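Local coordinates for protein ribokinase RBSK (Mycobacterium tuberculosis, PDB 3GO6) that probably phosphorylates D-ribose at O-5 with ATP and magnesium, giving ribose 5-phosphate for nucleotide and amino-acid synthesis or the pentose phosphate pathway, at residues N204-P207 against H212-I215; A198-A203 against G221-G226; Q87-L92 against V97-T102. One frame throughout, in Å; residues are numbered along the deposited sequence.

Contact 1 of 3, residues N204-P207 against H212-I215; sequences NDWP and HFVI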
# COMPACT_ATOMS: atom_id res chain seq x y z
N ASN A 204 14.99 22.13 9.72
CA ASN A 204 14.69 23.44 9.12
C ASN A 204 13.26 23.91 9.41
O ASN A 204 13.03 25.10 9.59
CB ASN A 204 14.87 23.41 7.59
CG ASN A 204 16.32 23.27 7.16
OD1 ASN A 204 17.25 23.57 7.93
ND2 ASN A 204 16.53 22.81 5.91
N ASP A 205 12.31 22.98 9.43
CA ASP A 205 10.91 23.30 9.64
C ASP A 205 10.54 23.58 11.10
O ASP A 205 9.52 24.22 11.36
CB ASP A 205 10.00 22.20 9.09
CG ASP A 205 8.56 22.67 8.92
OD1 ASP A 205 8.31 23.54 8.06
OD2 ASP A 205 7.66 22.17 9.65
N TRP A 206 11.34 23.09 12.03
CA TRP A 206 11.05 23.21 13.46
C TRP A 206 11.14 24.69 13.92
O TRP A 206 12.07 25.39 13.54
CB TRP A 206 12.01 22.34 14.25
CG TRP A 206 11.71 22.20 15.72
CD1 TRP A 206 12.45 22.67 16.75
CD2 TRP A 206 10.60 21.50 16.30
NE1 TRP A 206 11.86 22.33 17.96
CE2 TRP A 206 10.72 21.61 17.70
CE3 TRP A 206 9.50 20.80 15.78
CZ2 TRP A 206 9.80 21.03 18.59
CZ3 TRP A 206 8.58 20.24 16.66
CH2 TRP A 206 8.74 20.35 18.04
N PRO A 207 10.16 25.16 14.72
CA PRO A 207 10.06 26.61 15.05
C PRO A 207 11.26 27.30 15.73
O PRO A 207 11.61 28.42 15.33
CB PRO A 207 8.82 26.67 15.94
CG PRO A 207 8.00 25.46 15.52
CD PRO A 207 9.05 24.40 15.31
N HIS A 212 18.94 20.84 23.30
CA HIS A 212 19.80 19.89 22.60
C HIS A 212 19.17 19.52 21.25
O HIS A 212 18.22 18.74 21.21
CB HIS A 212 20.02 18.65 23.47
CG HIS A 212 20.45 18.96 24.87
ND1 HIS A 212 21.74 19.35 25.18
CD2 HIS A 212 19.77 18.93 26.04
CE1 HIS A 212 21.83 19.55 26.49
NE2 HIS A 212 20.65 19.32 27.03
N PHE A 213 19.69 20.08 20.15
CA PHE A 213 19.17 19.82 18.80
C PHE A 213 20.03 18.71 18.19
O PHE A 213 21.24 18.89 18.02
CB PHE A 213 19.24 21.09 17.93
CG PHE A 213 18.09 21.25 16.95
CD1 PHE A 213 17.30 20.15 16.54
CD2 PHE A 213 17.82 22.51 16.40
CE1 PHE A 213 16.25 20.31 15.63
CE2 PHE A 213 16.76 22.70 15.49
CZ PHE A 213 15.97 21.60 15.10
N VAL A 214 19.41 17.56 17.92
CA VAL A 214 20.10 16.38 17.40
C VAL A 214 19.65 16.20 15.96
O VAL A 214 18.51 15.78 15.69
CB VAL A 214 19.82 15.11 18.24
CG1 VAL A 214 20.54 13.89 17.65
CG2 VAL A 214 20.24 15.31 19.70
N ILE A 215 20.52 16.53 15.02
CA ILE A 215 20.14 16.51 13.62
C ILE A 215 20.78 15.30 12.97
O ILE A 215 22.00 15.23 12.84
CB ILE A 215 20.52 17.82 12.87
CG1 ILE A 215 19.89 19.06 13.53
CG2 ILE A 215 20.07 17.77 11.42
CD1 ILE A 215 20.82 19.67 14.57

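Contact 2 of 3, residues A198-A203 against G221-G226; sequences ANEHEA and GARYVG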
# COMPACT_ATOMS: atom_id res chain seq x y z
N ALA A 198 15.73 15.27 14.52
CA ALA A 198 15.16 15.55 13.21
C ALA A 198 16.21 15.37 12.14
O ALA A 198 17.39 15.54 12.42
CB ALA A 198 14.61 16.96 13.16
N ASN A 199 15.80 15.00 10.93
CA ASN A 199 16.74 15.08 9.81
C ASN A 199 16.94 16.56 9.40
O ASN A 199 16.30 17.44 9.99
CB ASN A 199 16.35 14.15 8.63
CG ASN A 199 15.07 14.57 7.91
OD1 ASN A 199 14.72 15.75 7.83
ND2 ASN A 199 14.39 13.58 7.36
N GLU A 200 17.80 16.83 8.43
CA GLU A 200 18.08 18.24 8.08
C GLU A 200 16.85 19.00 7.62
O GLU A 200 16.59 20.12 8.09
CB GLU A 200 19.24 18.36 7.06
CG GLU A 200 20.60 18.00 7.66
CD GLU A 200 21.42 19.20 8.16
OE1 GLU A 200 20.84 20.22 8.62
OE2 GLU A 200 22.67 19.11 8.11
N HIS A 201 16.04 18.39 6.75
CA HIS A 201 14.80 19.01 6.26
C HIS A 201 13.79 19.25 7.40
O HIS A 201 13.21 20.36 7.53
CB HIS A 201 14.20 18.18 5.12
CG HIS A 201 12.77 18.51 4.81
ND1 HIS A 201 12.40 19.62 4.07
CD2 HIS A 201 11.62 17.87 5.12
CE1 HIS A 201 11.08 19.65 3.95
NE2 HIS A 201 10.59 18.60 4.59
N GLU A 202 13.58 18.24 8.23
CA GLU A 202 12.71 18.39 9.40
C GLU A 202 13.25 19.44 10.39
O GLU A 202 12.47 20.21 10.98
CB GLU A 202 12.52 17.04 10.12
CG GLU A 202 11.81 15.98 9.27
CD GLU A 202 12.04 14.53 9.77
OE1 GLU A 202 12.96 14.30 10.60
OE2 GLU A 202 11.29 13.63 9.30
N ALA A 203 14.56 19.48 10.58
CA ALA A 203 15.16 20.46 11.50
C ALA A 203 14.90 21.91 11.04
O ALA A 203 14.62 22.79 11.87
CB ALA A 203 16.66 20.20 11.70
N GLY A 221 26.00 9.86 10.59
CA GLY A 221 25.63 9.84 12.00
C GLY A 221 24.68 10.97 12.36
O GLY A 221 23.51 10.97 11.96
N ALA A 222 25.18 11.94 13.13
CA ALA A 222 24.36 13.04 13.61
C ALA A 222 25.21 14.27 13.92
O ALA A 222 26.41 14.15 14.21
CB ALA A 222 23.54 12.62 14.86
N ARG A 223 24.58 15.43 13.82
CA ARG A 223 25.15 16.74 14.16
C ARG A 223 24.42 17.19 15.44
O ARG A 223 23.20 17.04 15.54
CB ARG A 223 24.81 17.69 13.01
CG ARG A 223 25.52 18.97 12.93
CD ARG A 223 25.40 19.56 11.49
NE ARG A 223 24.04 19.87 11.03
CZ ARG A 223 23.32 20.92 11.43
NH1 ARG A 223 23.80 21.75 12.36
NH2 ARG A 223 22.11 21.15 10.94
N TYR A 224 25.16 17.73 16.40
CA TYR A 224 24.56 18.32 17.61
C TYR A 224 24.74 19.85 17.61
O TYR A 224 25.84 20.35 17.31
CB TYR A 224 25.18 17.70 18.86
CG TYR A 224 24.82 18.38 20.15
CD1 TYR A 224 23.86 17.82 21.00
CD2 TYR A 224 25.42 19.58 20.54
CE1 TYR A 224 23.50 18.43 22.18
CE2 TYR A 224 25.08 20.20 21.74
CZ TYR A 224 24.12 19.62 22.55
OH TYR A 224 23.77 20.22 23.73
N VAL A 225 23.66 20.57 17.93
CA VAL A 225 23.70 22.01 18.19
C VAL A 225 22.94 22.29 19.49
O VAL A 225 21.77 21.93 19.61
CB VAL A 225 23.05 22.85 17.07
CG1 VAL A 225 23.30 24.36 17.29
CG2 VAL A 225 23.54 22.43 15.69
N GLY A 226 23.61 22.90 20.46
CA GLY A 226 22.93 23.31 21.68
C GLY A 226 23.86 23.71 22.80
O GLY A 226 24.98 24.16 22.55

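Contact 3 of 3, residues Q87-L92 against V97-T102; sequences QLRAHL and VGLDRT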
# COMPACT_ATOMS: atom_id res chain seq x y z
N GLN A 87 -3.03 -7.37 16.00
CA GLN A 87 -1.68 -7.64 15.54
C GLN A 87 -0.69 -6.55 16.01
O GLN A 87 0.45 -6.84 16.40
CB GLN A 87 -1.72 -7.78 14.02
CG GLN A 87 -0.42 -8.25 13.37
CD GLN A 87 -0.54 -8.49 11.87
OE1 GLN A 87 -1.65 -8.54 11.32
NE2 GLN A 87 0.61 -8.63 11.20
N LEU A 88 -1.13 -5.29 15.98
CA LEU A 88 -0.31 -4.16 16.43
C LEU A 88 -0.02 -4.24 17.93
O LEU A 88 1.12 -4.04 18.37
CB LEU A 88 -0.99 -2.81 16.09
CG LEU A 88 -1.20 -2.54 14.60
CD1 LEU A 88 -1.98 -1.23 14.44
CD2 LEU A 88 0.18 -2.48 13.92
N ARG A 89 -1.05 -4.52 18.72
CA ARG A 89 -0.90 -4.70 20.17
C ARG A 89 0.03 -5.87 20.51
O ARG A 89 0.87 -5.77 21.40
CB ARG A 89 -2.26 -4.97 20.82
CG ARG A 89 -3.18 -3.78 20.95
CD ARG A 89 -4.65 -4.27 21.21
NE ARG A 89 -5.59 -3.14 21.30
CZ ARG A 89 -5.65 -2.35 22.36
NH1 ARG A 89 -4.82 -2.58 23.37
NH2 ARG A 89 -6.50 -1.33 22.41
N ALA A 90 -0.14 -6.99 19.82
CA ALA A 90 0.65 -8.18 20.10
C ALA A 90 2.13 -7.91 19.77
O ALA A 90 3.03 -8.39 20.48
CB ALA A 90 0.13 -9.35 19.30
N HIS A 91 2.39 -7.15 18.71
CA HIS A 91 3.78 -6.77 18.34
C HIS A 91 4.46 -6.03 19.50
O HIS A 91 5.62 -6.33 19.85
CB HIS A 91 3.80 -5.92 17.04
CG HIS A 91 5.12 -5.27 16.73
ND1 HIS A 91 6.26 -6.00 16.42
CD2 HIS A 91 5.48 -3.97 16.65
CE1 HIS A 91 7.26 -5.17 16.18
NE2 HIS A 91 6.81 -3.93 16.30
N LEU A 92 3.74 -5.08 20.10
CA LEU A 92 4.25 -4.31 21.24
C LEU A 92 4.45 -5.18 22.49
O LEU A 92 5.52 -5.15 23.11
CB LEU A 92 3.37 -3.10 21.52
CG LEU A 92 3.55 -1.99 20.45
CD1 LEU A 92 2.39 -1.00 20.46
CD2 LEU A 92 4.88 -1.26 20.64
N VAL A 97 6.84 -3.89 25.62
CA VAL A 97 6.37 -2.51 25.72
C VAL A 97 5.01 -2.55 26.40
O VAL A 97 4.09 -3.24 25.93
CB VAL A 97 6.24 -1.84 24.31
CG1 VAL A 97 5.61 -0.47 24.43
CG2 VAL A 97 7.62 -1.77 23.58
N GLY A 98 4.88 -1.80 27.50
CA GLY A 98 3.62 -1.72 28.23
C GLY A 98 2.55 -0.95 27.48
O GLY A 98 2.87 0.05 26.81
N LEU A 99 1.30 -1.41 27.60
CA LEU A 99 0.16 -0.84 26.86
C LEU A 99 -1.02 -0.35 27.73
O LEU A 99 -2.09 0.00 27.20
CB LEU A 99 -0.35 -1.87 25.85
CG LEU A 99 0.62 -2.37 24.78
CD1 LEU A 99 -0.02 -3.44 23.89
CD2 LEU A 99 1.07 -1.17 23.94
N ASP A 100 -0.82 -0.28 29.04
CA ASP A 100 -1.95 0.08 29.90
C ASP A 100 -2.44 1.51 29.71
O ASP A 100 -3.56 1.81 30.08
CB ASP A 100 -1.65 -0.21 31.37
CG ASP A 100 -1.29 -1.68 31.61
OD1 ASP A 100 -1.83 -2.58 30.90
OD2 ASP A 100 -0.44 -1.94 32.48
N ARG A 101 -1.62 2.38 29.12
CA ARG A 101 -2.03 3.77 28.87
C ARG A 101 -2.48 4.01 27.41
O ARG A 101 -2.55 5.15 26.95
CB ARG A 101 -0.90 4.74 29.23
CG ARG A 101 -0.22 4.47 30.58
CD ARG A 101 1.21 5.00 30.59
NE ARG A 101 1.90 4.65 31.84
CZ ARG A 101 2.98 5.25 32.32
NH1 ARG A 101 3.55 6.27 31.68
NH2 ARG A 101 3.51 4.83 33.48
N THR A 102 -2.78 2.94 26.69
CA THR A 102 -3.25 3.07 25.31
C THR A 102 -4.77 3.18 25.30
O THR A 102 -5.44 2.90 26.32
CB THR A 102 -2.77 1.91 24.43
OG1 THR A 102 -3.31 0.68 24.92
CG2 THR A 102 -1.24 1.83 24.42
O HOH W 1 -6.06 -0.07 25.01
O HOH W 2 -4.79 -1.60 26.68

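Contact 1 of 3, residues N204-P207 against H212-I215
Trp-206 and Phe-213 meet obliquely, and this aromatic pair is the whole of the direct contact between the two segments. The tip of the phenyl ring, Phe-213 CZ, lies against both Trp-206 CD1 (4.0 Å) and Trp-206 CB (4.1 Å). The phenyl ring and the five-membered part of the indole are inclined at 62° with centroids 5.7 Å apart, an oblique pairing. Trp-206 has CG anti to its own N (chi1 -171°), which swings the indole off the end of helix 200-205 toward strand 212-216, where Phe-213 waits.

This is the turn-back of a beta-alpha-beta crossover: strand 195-199 leads into helix 200-205, Trp-206 is the first residue to leave helical geometry, and strand 212-216 returns parallel to the first.

Each ring is also packed by a residue of its own segment. Pro-207 CD sits 3.3 Å above one face of the indole, toward its rim, while Ile-215 CG1 lies over one face of the phenyl ring. Leu-186 and Ala-190 of helix 183-192 also pack against Trp-206, and Val-196 on the neighbouring strand touches both aromatic side chains.

Contact 2 of 3, residues A198-A203 against G221-G226
Arg-223 on strand 222-226 reaches across to Glu-200, at the start of helix 200-205, and the two side chains form a salt bridge through paired atoms. Arg-223 NH2 donates to Glu-200 OE1 at 2.8 Å with an N-H...O angle of 151°; Arg-223 NE adds a weak second bond to Glu-200 OE2 at 3.3 Å. Glu-200 OE1 lies close to the guanidinium plane, at its edge, yet the arginine meets OE1 from above the carboxylate plane, and the two flat groups are turned 28° apart. Both chains are bent, the glutamate at chi2 (-95°), the arginine at chi3.

Hydrogen bonds within 198-203 set up the helix start. Asn-199 OD1 takes the N-H of Glu-202 at 2.8 Å, and Glu-202 OE1 in return accepts from Asn-199 N at 2.9 Å, a reciprocal capping box. Asn-199, predicted to bind ATP, is the N-cap of helix 200-205.

In side-chain packing, Leu-217 touches both salt-bridge partners, and Ile-215 of the intervening strand 212-216 lies against Glu-200. Arg-223 also packs on Glu-232 of the next strand.

One bond of 2.8 Å and one weak bond thus pair opposite charges across strand 212-216 at a partly exposed site, the carboxylate receiving two N-H groups, the shorter from off its own plane.

Contact 3 of 3, residues Q87-L92 against V97-T102
Leu-92 and Leu-99 both set CG anti to the carbonyl carbon, with chi1 of -73° and -60°, and this turns their branches into each other at about a right angle. Leu-92 CD1 meets Leu-99 CD2 at 3.7 Å, while the other methyl, Leu-99 CD1, lies 3.5 Å from Arg-89 O on the helix backbone. The other methyl of Leu-92, CD2, packs on Val-97 CG1 at 3.9 Å. Leu-92 thus touches two residues of the returning chain, and Phe-75, Phe-79, Ala-60 and Val-64 continue this hydrophobic core around it.

One backbone bond joins the segments, Val-97 N to Leu-92 O at 3.1 Å. It ties the last turn of helix 83-94 to the chain leaving it.

The polar side belongs to Arg-89, whose extended chain runs out toward Thr-102. A water bridges them, accepting from Arg-89 NH2 and donating to Thr-102 OG1, both at 2.9 Å. Thr-102 OG1 itself donates to Leu-99 O at 2.7 Å in the carbonyl plane, and Thr-102 N bonds to the same oxygen, closing a type I turn from Leu-99 to Thr-102.

Two donors on Leu-99 O fix this turn, whereas the guanidinium reaches it by way of a water, with a weak bond to Thr-104 OG1 beside it: the apolar half is direct and close, the charged half water-mediated.

Going from the N terminus, contact 3 closes first, a short loop in which the chain leaving helix 83-94 turns back along the helix before strand 103-104. It lies in series with the other two, on the opposite side of the chain's centre, and its nearest atoms are about 20 Å from contact 1 and 19 Å from contact 2. Contact 2 then opens at 198-203 and closes at 221-226; contact 1 opens at 204-207 and closes at 212-215, inside that span. These two are neighbours, 6 Å between centres, and together join helix 200-205 to adjacent strands of the eight-stranded sheet, where Ile-215 O and Arg-223 N probably bond.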